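SsfX3 (Streptomyces sp. SF2575, PDB 3SKV) probably transfers a salicylyl group to a tetracycline intermediate during antibiotic biosynthesis, using a GDSL/SGNH-type acyltransferase domain joined to a jelly-roll domain. Local coordinates at residues W60-E65 with A237-D242; L69-G74 with L223-D228; A150-V155 with G175-K180; G272-I277 with I286-S291. The protein carries 1 engineered substitution. All coordinates share one frame; numbering follows the deposited sequence.

Contact 1: W60-E65 with A237-D242; sequences WRAPHE and ARLIRD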
loop_
_atom_site.group_PDB
_atom_site.type_symbol
_atom_site.label_atom_id
_atom_site.label_comp_id
_atom_site.label_asym_id
_atom_site.label_seq_id
_atom_site.Cartn_x
_atom_site.Cartn_y
_atom_site.Cartn_z
ATOM N N TRP A 60 -10.481 6.192 -0.674
ATOM C CA TRP A 60 -10.529 4.943 -1.438
ATOM C C TRP A 60 -9.271 4.789 -2.250
ATOM O O TRP A 60 -8.679 5.774 -2.684
ATOM C CB TRP A 60 -11.743 4.897 -2.369
ATOM C CG TRP A 60 -13.046 4.591 -1.687
ATOM C CD1 TRP A 60 -13.750 5.408 -0.849
ATOM C CD2 TRP A 60 -13.872 3.443 -1.919
ATOM N NE1 TRP A 60 -14.929 4.799 -0.473
ATOM C CE2 TRP A 60 -15.050 3.610 -1.149
ATOM C CE3 TRP A 60 -13.740 2.296 -2.724
ATOM C CZ2 TRP A 60 -16.075 2.654 -1.134
ATOM C CZ3 TRP A 60 -14.749 1.342 -2.698
ATOM C CH2 TRP A 60 -15.891 1.513 -1.898
ATOM N N ARG A 61 -8.869 3.548 -2.472
ATOM C CA ARG A 61 -7.690 3.246 -3.279
ATOM C C ARG A 61 -8.061 2.795 -4.707
ATOM O O ARG A 61 -7.281 2.162 -5.388
ATOM C CB ARG A 61 -6.756 2.287 -2.553
ATOM C CG ARG A 61 -6.059 2.964 -1.382
ATOM C CD ARG A 61 -4.974 2.074 -0.849
ATOM N NE ARG A 61 -5.540 0.885 -0.232
ATOM C CZ ARG A 61 -5.073 -0.348 -0.384
ATOM N NH1 ARG A 61 -3.984 -0.568 -1.114
ATOM N NH2 ARG A 61 -5.687 -1.370 0.194
ATOM N N ALA A 62 -9.245 3.191 -5.161
ATOM C CA ALA A 62 -9.805 2.986 -6.498
ATOM C C ALA A 62 -10.955 4.012 -6.669
ATOM O O ALA A 62 -11.394 4.534 -5.642
ATOM C CB ALA A 62 -10.333 1.572 -6.639
ATOM N N PRO A 63 -11.437 4.359 -7.903
ATOM C CA PRO A 63 -12.533 5.363 -8.019
ATOM C C PRO A 63 -13.812 4.790 -7.421
ATOM O O PRO A 63 -14.334 3.855 -7.999
ATOM C CB PRO A 63 -12.671 5.582 -9.534
ATOM C CG PRO A 63 -11.459 4.992 -10.128
ATOM C CD PRO A 63 -11.004 3.891 -9.232
ATOM N N HIS A 64 -14.278 5.296 -6.262
ATOM C CA HIS A 64 -15.415 4.758 -5.515
ATOM C C HIS A 64 -16.699 4.570 -6.304
ATOM O O HIS A 64 -17.424 3.608 -6.065
ATOM C CB HIS A 64 -15.664 5.539 -4.202
ATOM C CG HIS A 64 -16.109 6.953 -4.413
ATOM N ND1 HIS A 64 -17.452 7.276 -4.499
ATOM C CD2 HIS A 64 -15.371 8.079 -4.569
ATOM C CE1 HIS A 64 -17.493 8.586 -4.696
ATOM N NE2 HIS A 64 -16.260 9.115 -4.747
ATOM N N GLU A 65 -16.975 5.488 -7.235
ATOM C CA GLU A 65 -18.149 5.473 -8.126
ATOM C C GLU A 65 -18.141 4.265 -9.099
ATOM O O GLU A 65 -19.202 3.792 -9.496
ATOM C CB GLU A 65 -18.287 6.823 -8.873
ATOM C CG GLU A 65 -17.071 7.244 -9.708
ATOM C CD GLU A 65 -15.909 7.934 -8.999
ATOM O OE1 GLU A 65 -15.213 7.268 -8.201
ATOM O OE2 GLU A 65 -15.671 9.133 -9.273
ATOM N N ALA A 237 -4.596 -1.976 -14.442
ATOM C CA ALA A 237 -3.642 -1.414 -15.402
ATOM C C ALA A 237 -4.140 -0.034 -15.868
ATOM O O ALA A 237 -3.336 0.897 -15.992
ATOM C CB ALA A 237 -3.493 -2.337 -16.599
ATOM N N ARG A 238 -5.467 0.086 -16.140
ATOM C CA ARG A 238 -6.113 1.349 -16.527
ATOM C C ARG A 238 -6.003 2.376 -15.395
ATOM O O ARG A 238 -5.765 3.548 -15.655
ATOM C CB ARG A 238 -7.571 1.118 -16.888
ATOM C CG ARG A 238 -7.768 0.319 -18.193
ATOM C CD ARG A 238 -9.240 0.037 -18.458
ATOM N NE ARG A 238 -9.905 1.202 -19.033
ATOM C CZ ARG A 238 -10.688 2.050 -18.375
ATOM N NH1 ARG A 238 -10.950 1.863 -17.086
ATOM N NH2 ARG A 238 -11.232 3.081 -19.004
ATOM N N LEU A 239 -6.163 1.926 -14.133
ATOM C CA LEU A 239 -6.031 2.745 -12.941
ATOM C C LEU A 239 -4.590 3.285 -12.837
ATOM O O LEU A 239 -4.404 4.498 -12.743
ATOM C CB LEU A 239 -6.423 1.939 -11.683
ATOM C CG LEU A 239 -6.533 2.719 -10.358
ATOM C CD1 LEU A 239 -7.423 3.949 -10.508
ATOM C CD2 LEU A 239 -7.080 1.872 -9.287
ATOM N N ILE A 240 -3.590 2.401 -12.911
ATOM C CA ILE A 240 -2.182 2.776 -12.880
ATOM C C ILE A 240 -1.875 3.807 -13.970
ATOM O O ILE A 240 -1.228 4.822 -13.686
ATOM C CB ILE A 240 -1.271 1.534 -12.976
ATOM C CG1 ILE A 240 -1.438 0.635 -11.726
ATOM C CG2 ILE A 240 0.200 1.958 -13.180
ATOM C CD1 ILE A 240 -0.858 -0.760 -11.820
ATOM N N ARG A 241 -2.353 3.549 -15.200
ATOM C CA ARG A 241 -2.183 4.412 -16.362
ATOM C C ARG A 241 -2.744 5.820 -16.089
ATOM O O ARG A 241 -2.138 6.813 -16.508
ATOM C CB ARG A 241 -2.933 3.790 -17.558
ATOM C CG ARG A 241 -2.860 4.597 -18.838
ATOM C CD ARG A 241 -3.941 4.262 -19.834
ATOM N NE ARG A 241 -5.266 4.483 -19.276
ATOM C CZ ARG A 241 -6.385 4.008 -19.804
ATOM N NH1 ARG A 241 -6.343 3.230 -20.884
ATOM N NH2 ARG A 241 -7.549 4.261 -19.231
ATOM N N ASP A 242 -3.913 5.890 -15.406
ATOM C CA ASP A 242 -4.600 7.143 -15.131
ATOM C C ASP A 242 -4.143 7.865 -13.850
ATOM O O ASP A 242 -4.601 8.960 -13.558
ATOM C CB ASP A 242 -6.126 6.931 -15.218
ATOM C CG ASP A 242 -6.619 6.449 -16.596
ATOM O OD1 ASP A 242 -5.987 6.807 -17.620
ATOM O OD2 ASP A 242 -7.627 5.704 -16.644
#
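P63 and L239 bring together two segments whose flat groups meet residues within their own segments. The indole of W60 has H64 CB resting over the centre of one face, 3.5 Å above the plane, and the H64 imidazole in turn has E65 OE1 over one face, displaced toward the rim. On the helix, one face of the R241 guanidinium lies against R238 CA, while its edge faces D242. R241 takes this carboxylate side-on: NH2 reaches D242 OD2 at 3.0 Å, almost straight at 173°, and NE reaches OD1 from above the carboxylate plane; further salt bridges run from R241 NH1 to E279 and from D242 OD1 to R280.

What crosses between the segments is apolar and rests on one leucine. With CG anti to the backbone N (chi1 -171°), L239 spreads its two methyls over the loop. CD1 meets P63 CD at 3.8 Å, and CD2 lies 4.2 Å from A62 CB and also near the R61 carbonyl. If an alanine stood here, both methyls would be gone, and P63 and A62 would probably be left facing a gap where the two methyls had packed.

The loop joins strand 56-60 to helix 67-70, with P63 also packing on Y70. L239 and I240 both pack on L223 of strand 219-223, and A237 and I240 on helix 266-278.

Contact 2: L69-G74 with L223-D228; sequences LYFPKG and LSFAAD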
loop_
_atom_site.group_PDB
_atom_site.type_symbol
_atom_site.label_atom_id
_atom_site.label_comp_id
_atom_site.label_asym_id
_atom_site.label_seq_id
_atom_site.Cartn_x
_atom_site.Cartn_y
_atom_site.Cartn_z
ATOM N N LEU A 69 -16.658 -2.296 -11.000
ATOM C CA LEU A 69 -15.837 -2.628 -12.148
ATOM C C LEU A 69 -14.560 -3.354 -11.729
ATOM O O LEU A 69 -14.038 -4.173 -12.484
ATOM C CB LEU A 69 -15.465 -1.319 -12.856
ATOM C CG LEU A 69 -16.213 -0.871 -14.114
ATOM C CD1 LEU A 69 -17.322 -1.791 -14.520
ATOM C CD2 LEU A 69 -16.662 0.525 -14.010
ATOM N N TYR A 70 -14.093 -3.099 -10.509
ATOM C CA TYR A 70 -12.837 -3.660 -10.029
ATOM C C TYR A 70 -12.932 -4.973 -9.316
ATOM O O TYR A 70 -11.984 -5.752 -9.387
ATOM C CB TYR A 70 -12.114 -2.652 -9.145
ATOM C CG TYR A 70 -11.774 -1.391 -9.894
ATOM C CD1 TYR A 70 -12.700 -0.359 -10.015
ATOM C CD2 TYR A 70 -10.535 -1.234 -10.507
ATOM C CE1 TYR A 70 -12.398 0.804 -10.721
ATOM C CE2 TYR A 70 -10.222 -0.078 -11.220
ATOM C CZ TYR A 70 -11.154 0.946 -11.314
ATOM O OH TYR A 70 -10.861 2.078 -12.036
ATOM N N PHE A 71 -14.018 -5.191 -8.571
ATOM C CA PHE A 71 -14.178 -6.373 -7.739
ATOM C C PHE A 71 -15.627 -6.828 -7.613
ATOM O O PHE A 71 -16.518 -5.969 -7.625
ATOM C CB PHE A 71 -13.672 -6.039 -6.318
ATOM C CG PHE A 71 -12.225 -6.318 -6.006
ATOM C CD1 PHE A 71 -11.644 -7.537 -6.347
ATOM C CD2 PHE A 71 -11.468 -5.408 -5.280
ATOM C CE1 PHE A 71 -10.306 -7.804 -6.034
ATOM C CE2 PHE A 71 -10.131 -5.677 -4.960
ATOM C CZ PHE A 71 -9.559 -6.870 -5.341
ATOM N N PRO A 72 -15.882 -8.143 -7.340
ATOM C CA PRO A 72 -17.275 -8.579 -7.055
ATOM C C PRO A 72 -17.730 -7.995 -5.707
ATOM O O PRO A 72 -16.887 -7.747 -4.826
ATOM C CB PRO A 72 -17.189 -10.108 -7.042
ATOM C CG PRO A 72 -15.756 -10.414 -6.727
ATOM C CD PRO A 72 -14.920 -9.267 -7.215
ATOM N N LYS A 73 -19.039 -7.688 -5.588
ATOM C CA LYS A 73 -19.689 -7.020 -4.436
ATOM C C LYS A 73 -19.093 -7.227 -3.035
ATOM O O LYS A 73 -18.908 -6.241 -2.309
ATOM C CB LYS A 73 -21.217 -7.191 -4.450
ATOM C CG LYS A 73 -21.892 -6.445 -5.600
ATOM C CD LYS A 73 -23.411 -6.392 -5.456
ATOM C CE LYS A 73 -23.887 -5.071 -4.899
ATOM N NZ LYS A 73 -25.100 -4.587 -5.604
ATOM N N GLY A 74 -18.778 -8.483 -2.690
ATOM C CA GLY A 74 -18.153 -8.844 -1.418
ATOM C C GLY A 74 -16.768 -8.244 -1.261
ATOM O O GLY A 74 -16.503 -7.518 -0.293
ATOM N N LEU A 223 -1.647 -0.280 -4.479
ATOM C CA LEU A 223 -2.742 -0.911 -5.188
ATOM C C LEU A 223 -2.567 -2.416 -4.975
ATOM O O LEU A 223 -2.853 -3.230 -5.855
ATOM C CB LEU A 223 -2.770 -0.537 -6.676
ATOM C CG LEU A 223 -3.032 0.916 -7.026
ATOM C CD1 LEU A 223 -2.917 1.131 -8.479
ATOM C CD2 LEU A 223 -4.391 1.368 -6.574
ATOM N N SER A 224 -2.075 -2.767 -3.773
ATOM C CA SER A 224 -1.896 -4.118 -3.239
ATOM C C SER A 224 -3.188 -4.504 -2.508
ATOM O O SER A 224 -3.539 -3.893 -1.497
ATOM C CB SER A 224 -0.740 -4.148 -2.246
ATOM O OG SER A 224 0.473 -4.552 -2.859
ATOM N N PHE A 225 -3.910 -5.508 -3.018
ATOM C CA PHE A 225 -5.150 -5.912 -2.356
ATOM C C PHE A 225 -5.130 -7.419 -2.079
ATOM O O PHE A 225 -6.164 -8.098 -2.236
ATOM C CB PHE A 225 -6.361 -5.492 -3.217
ATOM C CG PHE A 225 -6.372 -4.045 -3.646
ATOM C CD1 PHE A 225 -6.784 -3.046 -2.770
ATOM C CD2 PHE A 225 -5.986 -3.681 -4.929
ATOM C CE1 PHE A 225 -6.797 -1.704 -3.167
ATOM C CE2 PHE A 225 -6.041 -2.348 -5.335
ATOM C CZ PHE A 225 -6.446 -1.366 -4.448
ATOM N N ALA A 226 -3.924 -7.947 -1.681
ATOM C CA ALA A 226 -3.622 -9.380 -1.435
ATOM C C ALA A 226 -3.852 -10.216 -2.732
ATOM O O ALA A 226 -3.960 -9.618 -3.796
ATOM C CB ALA A 226 -4.418 -9.915 -0.247
ATOM N N ALA A 227 -3.896 -11.559 -2.665
ATOM C CA ALA A 227 -4.021 -12.443 -3.837
ATOM C C ALA A 227 -5.064 -12.055 -4.901
ATOM O O ALA A 227 -4.698 -11.874 -6.073
ATOM C CB ALA A 227 -4.183 -13.893 -3.412
ATOM N N ASP A 228 -6.333 -11.880 -4.490
ATOM C CA ASP A 228 -7.442 -11.524 -5.390
ATOM C C ASP A 228 -7.199 -10.327 -6.300
ATOM O O ASP A 228 -7.553 -10.400 -7.484
ATOM C CB ASP A 228 -8.770 -11.393 -4.622
ATOM C CG ASP A 228 -9.235 -12.696 -3.977
ATOM O OD1 ASP A 228 -8.623 -13.762 -4.269
ATOM O OD2 ASP A 228 -10.200 -12.653 -3.171
#
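F71, which has the most surface covered in this contact, presents the edge of its ring to F225 and D228. Its chi1 of -91° lies off the staggered positions and sends the ring outward from the chain that follows helix 67-70. At the far end of the ring, CZ lies 4.1 Å from F225 CB, with CE2 only slightly farther from the same carbon. The next stretch of the edge belongs to D228: F71 CE1 sits 4.0 Å from the backbone C of that residue and 4.2 Å from its CB. Both neighbours lie near the plane of the F71 ring, off its outer edge.

The two phenylalanine side chains are set slantwise to each other and do not stack. F225 offers F71 its CB, while its own ring meets F236 with the planes about 30° apart and also touches R61. The carboxylate of D228 forms a salt bridge with R78. A serine in place of F71 would remove the ring and is likely to leave F225 CB and the backbone of D228 without their apolar cover.

The arrangement is an edge-on aromatic contact between the N-terminal domain and the loop that follows strand 219-223, at the edge of the parallel sheet. In SGNH-fold enzymes the loop after this second strand carries the block II glycine of the oxyanion hole, and the same is probable here.

Contact 3: A150-V155 with G175-K180; sequences AGDKLV and GATLEK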
loop_
_atom_site.group_PDB
_atom_site.type_symbol
_atom_site.label_atom_id
_atom_site.label_comp_id
_atom_site.label_asym_id
_atom_site.label_seq_id
_atom_site.Cartn_x
_atom_site.Cartn_y
_atom_site.Cartn_z
ATOM N N ALA A 150 5.682 22.232 19.479
ATOM C CA ALA A 150 5.125 23.547 19.204
ATOM C C ALA A 150 5.803 24.067 17.935
ATOM O O ALA A 150 6.894 23.598 17.566
ATOM C CB ALA A 150 5.404 24.477 20.381
ATOM N N GLY A 151 5.158 25.007 17.265
ATOM C CA GLY A 151 5.736 25.578 16.056
ATOM C C GLY A 151 5.274 24.880 14.804
ATOM O O GLY A 151 4.721 23.775 14.871
ATOM N N ASP A 152 5.489 25.536 13.652
ATOM C CA ASP A 152 5.109 24.997 12.355
ATOM C C ASP A 152 5.818 23.671 12.081
ATOM O O ASP A 152 7.017 23.535 12.337
ATOM C CB ASP A 152 5.346 26.010 11.215
ATOM C CG ASP A 152 4.621 25.647 9.909
ATOM O OD1 ASP A 152 3.434 25.184 9.979
ATOM O OD2 ASP A 152 5.208 25.870 8.820
ATOM N N LYS A 153 5.056 22.693 11.596
ATOM C CA LYS A 153 5.548 21.346 11.324
ATOM C C LYS A 153 4.618 20.626 10.369
ATOM O O LYS A 153 3.419 20.928 10.313
ATOM C CB LYS A 153 5.658 20.540 12.650
ATOM C CG LYS A 153 4.310 20.212 13.278
ATOM C CD LYS A 153 4.347 20.204 14.782
ATOM C CE LYS A 153 2.954 20.272 15.339
ATOM N NZ LYS A 153 2.682 21.614 15.934
ATOM N N LEU A 154 5.156 19.628 9.658
ATOM C CA LEU A 154 4.331 18.790 8.806
ATOM C C LEU A 154 3.794 17.622 9.644
ATOM O O LEU A 154 4.564 16.885 10.259
ATOM C CB LEU A 154 5.117 18.305 7.574
ATOM C CG LEU A 154 4.456 17.210 6.700
ATOM C CD1 LEU A 154 3.094 17.649 6.113
ATOM C CD2 LEU A 154 5.397 16.727 5.609
ATOM N N VAL A 155 2.474 17.459 9.660
ATOM C CA VAL A 155 1.804 16.377 10.368
ATOM C C VAL A 155 1.296 15.338 9.370
ATOM O O VAL A 155 0.526 15.692 8.474
ATOM C CB VAL A 155 0.668 16.890 11.271
ATOM C CG1 VAL A 155 0.063 15.729 12.077
ATOM C CG2 VAL A 155 1.169 17.990 12.203
ATOM N N GLY A 175 -6.760 29.492 17.210
ATOM C CA GLY A 175 -5.725 30.378 16.686
ATOM C C GLY A 175 -4.554 29.673 16.017
ATOM O O GLY A 175 -3.616 30.337 15.576
ATOM N N ALA A 176 -4.595 28.325 15.915
ATOM C CA ALA A 176 -3.528 27.584 15.247
ATOM C C ALA A 176 -3.600 27.804 13.722
ATOM O O ALA A 176 -4.705 27.929 13.160
ATOM C CB ALA A 176 -3.638 26.091 15.553
ATOM N N THR A 177 -2.416 27.844 13.078
ATOM C CA THR A 177 -2.257 27.981 11.636
ATOM C C THR A 177 -2.602 26.645 10.950
ATOM O O THR A 177 -2.439 25.565 11.533
ATOM C CB THR A 177 -0.794 28.326 11.299
ATOM O OG1 THR A 177 0.037 27.240 11.713
ATOM C CG2 THR A 177 -0.320 29.627 11.949
ATOM N N LEU A 178 -3.047 26.721 9.704
ATOM C CA LEU A 178 -3.362 25.533 8.925
ATOM C C LEU A 178 -2.911 25.817 7.519
ATOM O O LEU A 178 -3.389 26.765 6.893
ATOM C CB LEU A 178 -4.867 25.203 9.003
ATOM C CG LEU A 178 -5.372 24.019 8.156
ATOM C CD1 LEU A 178 -4.711 22.664 8.562
ATOM C CD2 LEU A 178 -6.864 23.940 8.204
ATOM N N GLU A 179 -1.937 25.043 7.039
ATOM C CA GLU A 179 -1.384 25.235 5.695
ATOM C C GLU A 179 -1.315 23.937 4.940
ATOM O O GLU A 179 -1.183 22.880 5.554
ATOM C CB GLU A 179 0.026 25.855 5.756
ATOM C CG GLU A 179 0.123 27.232 6.392
ATOM C CD GLU A 179 1.522 27.832 6.354
ATOM O OE1 GLU A 179 2.460 27.213 6.914
ATOM O OE2 GLU A 179 1.689 28.904 5.725
ATOM N N LYS A 180 -1.367 24.017 3.605
ATOM C CA LYS A 180 -1.233 22.853 2.736
ATOM C C LYS A 180 0.232 22.420 2.707
ATOM O O LYS A 180 1.127 23.277 2.659
ATOM C CB LYS A 180 -1.684 23.208 1.305
ATOM C CG LYS A 180 -1.909 21.999 0.403
ATOM C CD LYS A 180 -2.129 22.404 -1.036
ATOM C CE LYS A 180 -3.537 22.092 -1.480
ATOM N NZ LYS A 180 -4.297 23.308 -1.867
#
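D152 meets E179 across the contact, and on the far side of the turn the neighbouring K153 has its NZ gripped by backbone carbonyls. K153 NZ lies 3.2 Å from G151 O, approaching with a C=O...N angle of 157° and tilted somewhat from the carbonyl plane; P149 O and S93 O accept further hydrogen bonds, and T91 O a weak one. This buried charge ties the turn at 150-152 back onto the strand it leads into. G151 suits the turn, since at its backbone angles a beta carbon would collide with the A150 carbonyl oxygen.

Across the contact no hydrogen bond forms. The CG of D152 is anti to the backbone N (chi1 -164°), which carries the carboxylate to the neighbouring segment. E179, its chain extended beyond CG, comes across it at roughly a right angle. As a result D152 OD2 lies 3.6 Å from E179 OE1, with the carboxylate planes 59° apart. T177 borders the same spot, but its OG1 is 4.3 Å from D152 OD1, too far for a bond.

R90, on strand 86-91, probably offsets part of the repulsion: it forms a salt bridge with D152 OD2, and the E179 side chain packs on it too. Strands 153-158 and 178-179 both pair with 86-91 in the antiparallel sheet of the N-terminal half. The chemistry is consistent with a mildly unfavourable acidic pair at a solvent-exposed edge, its repulsion probably eased by water and by the guanidinium of R90.

Contact 4: G272-I277 with I286-S291; sequences GFVQII and IVLGSS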
loop_
_atom_site.group_PDB
_atom_site.type_symbol
_atom_site.label_atom_id
_atom_site.label_comp_id
_atom_site.label_asym_id
_atom_site.label_seq_id
_atom_site.Cartn_x
_atom_site.Cartn_y
_atom_site.Cartn_z
ATOM N N GLY A 272 -0.033 -7.172 -22.058
ATOM C CA GLY A 272 -1.195 -6.291 -22.142
ATOM C C GLY A 272 -1.234 -5.277 -21.025
ATOM O O GLY A 272 -1.434 -4.088 -21.275
ATOM N N PHE A 273 -0.965 -5.733 -19.794
ATOM C CA PHE A 273 -0.922 -4.894 -18.587
ATOM C C PHE A 273 0.048 -3.717 -18.707
ATOM O O PHE A 273 -0.340 -2.569 -18.456
ATOM C CB PHE A 273 -0.612 -5.751 -17.361
ATOM C CG PHE A 273 -1.073 -5.184 -16.037
ATOM C CD1 PHE A 273 -2.337 -5.492 -15.528
ATOM C CD2 PHE A 273 -0.207 -4.444 -15.243
ATOM C CE1 PHE A 273 -2.742 -5.017 -14.269
ATOM C CE2 PHE A 273 -0.622 -3.952 -13.993
ATOM C CZ PHE A 273 -1.898 -4.227 -13.527
ATOM N N VAL A 274 1.312 -4.000 -19.118
ATOM C CA VAL A 274 2.375 -2.990 -19.312
ATOM C C VAL A 274 1.997 -2.023 -20.449
ATOM O O VAL A 274 2.159 -0.811 -20.285
ATOM C CB VAL A 274 3.740 -3.670 -19.562
ATOM C CG1 VAL A 274 4.793 -2.692 -20.091
ATOM C CG2 VAL A 274 4.232 -4.364 -18.305
ATOM N N GLN A 275 1.497 -2.553 -21.594
ATOM C CA GLN A 275 1.118 -1.738 -22.741
ATOM C C GLN A 275 0.072 -0.694 -22.428
ATOM O O GLN A 275 0.167 0.414 -22.961
ATOM C CB GLN A 275 0.708 -2.608 -23.927
ATOM C CG GLN A 275 1.866 -3.448 -24.511
ATOM C CD GLN A 275 3.193 -2.723 -24.594
ATOM O OE1 GLN A 275 4.079 -2.917 -23.763
ATOM N NE2 GLN A 275 3.346 -1.855 -25.572
ATOM N N ILE A 276 -0.927 -1.034 -21.568
ATOM C CA ILE A 276 -1.981 -0.121 -21.132
ATOM C C ILE A 276 -1.343 1.023 -20.327
ATOM O O ILE A 276 -1.669 2.185 -20.552
ATOM C CB ILE A 276 -3.098 -0.857 -20.313
ATOM C CG1 ILE A 276 -3.929 -1.798 -21.220
ATOM C CG2 ILE A 276 -4.015 0.159 -19.540
ATOM C CD1 ILE A 276 -4.694 -2.916 -20.412
ATOM N N ILE A 277 -0.431 0.692 -19.404
ATOM C CA ILE A 277 0.272 1.670 -18.558
ATOM C C ILE A 277 1.090 2.644 -19.438
ATOM O O ILE A 277 1.059 3.860 -19.214
ATOM C CB ILE A 277 1.183 0.898 -17.563
ATOM C CG1 ILE A 277 0.336 0.151 -16.482
ATOM C CG2 ILE A 277 2.246 1.827 -16.955
ATOM C CD1 ILE A 277 1.156 -0.884 -15.607
ATOM N N ILE A 286 9.233 0.878 -15.090
ATOM C CA ILE A 286 8.301 -0.175 -14.692
ATOM C C ILE A 286 9.152 -1.361 -14.260
ATOM O O ILE A 286 9.980 -1.873 -15.039
ATOM C CB ILE A 286 7.270 -0.571 -15.791
ATOM C CG1 ILE A 286 6.340 0.619 -16.169
ATOM C CG2 ILE A 286 6.436 -1.802 -15.323
ATOM C CD1 ILE A 286 5.484 0.336 -17.373
ATOM N N VAL A 287 8.974 -1.769 -13.003
ATOM C CA VAL A 287 9.689 -2.885 -12.421
ATOM C C VAL A 287 8.756 -4.065 -12.363
ATOM O O VAL A 287 7.735 -4.049 -11.674
ATOM C CB VAL A 287 10.321 -2.517 -11.061
ATOM C CG1 VAL A 287 11.042 -3.697 -10.473
ATOM C CG2 VAL A 287 11.265 -1.338 -11.216
ATOM N N LEU A 288 9.103 -5.074 -13.142
ATOM C CA LEU A 288 8.378 -6.335 -13.273
ATOM C C LEU A 288 8.967 -7.330 -12.291
ATOM O O LEU A 288 10.078 -7.849 -12.474
ATOM C CB LEU A 288 8.533 -6.817 -14.704
ATOM C CG LEU A 288 7.281 -6.795 -15.544
ATOM C CD1 LEU A 288 6.436 -5.527 -15.339
ATOM C CD2 LEU A 288 7.617 -7.010 -16.981
ATOM N N GLY A 289 8.238 -7.511 -11.210
ATOM C CA GLY A 289 8.672 -8.367 -10.124
ATOM C C GLY A 289 8.065 -9.742 -10.153
ATOM O O GLY A 289 6.852 -9.889 -10.254
ATOM N N SER A 290 8.916 -10.759 -10.069
ATOM C CA SER A 290 8.442 -12.120 -9.949
ATOM C C SER A 290 8.104 -12.260 -8.485
ATOM O O SER A 290 8.651 -11.535 -7.645
ATOM C CB SER A 290 9.512 -13.128 -10.363
ATOM O OG SER A 290 10.709 -12.945 -9.637
ATOM N N SER A 291 7.204 -13.162 -8.173
ATOM C CA SER A 291 6.832 -13.383 -6.790
ATOM C C SER A 291 8.010 -13.705 -5.842
ATOM O O SER A 291 8.993 -14.397 -6.176
ATOM C CB SER A 291 5.763 -14.457 -6.711
ATOM O OG SER A 291 4.580 -13.932 -7.292
#
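V274 meets I286 and L288 through a side chain that forks at CB, each branch taking its own partner on the strand. From CB, which points toward the strand, CG1 stands anti to the backbone N (chi1 166°) and ends 4.1 Å from I286 CD1. The second branch, CG2, lies beside the backbone N and reaches L288 CD1 at 3.9 Å. One valine thus touches two residues of the strand, i and i+2.

One helical turn on, I277 adds its CG2 to the same target, 3.6 Å from I286 CD1. The isoleucine tip is therefore held by V274 and I277 together, and it gets there because I286 runs out extended to its end (chi2 171°). All three pairs meet at a slant, methyl against methyl.

Helix 266-278 runs nearly antiparallel to strand 286-290, at 165° between the short axes and 11.1 Å apart. It is the main helix of the connection between neighbouring parallel strands 247-252 and 286-290, making a beta-alpha-beta crossover of the kind from which the SGNH fold is built. The layer continues on each partner: I277 touches I240 of helix 234-242, I286 and L288 both pack on L250 in the adjoining strand, and helix 308-324 closes over V274 and L288.

No polar atom bridges these segments, and all four touching residues are buried. Such chemistry implies cohesion through shape and exclusion of water, with branched methyls carrying this part of the helix-sheet packing.

Contacts 1 and 2 open and close in concentric order along the chain, with contact 3 inside both, and contact 4 follows in series. The first two, centres 12 Å apart and touching, join the N-terminal domain to the GDSL/SGNH domain around strand 219-223. Contact 1 also touches contact 4 (centres 16 Å apart), because helices 234-242 and 266-278 pack together over the parallel sheet. Contact 3 stands apart: its centre is 40 Å from that of contact 4, across the chain's centre, in the antiparallel sheet. Together they illustrate how a two-domain enzyme combines separate internal packing with a seam between the domains in which apolar packing is joined by arginine-mediated polar bonds.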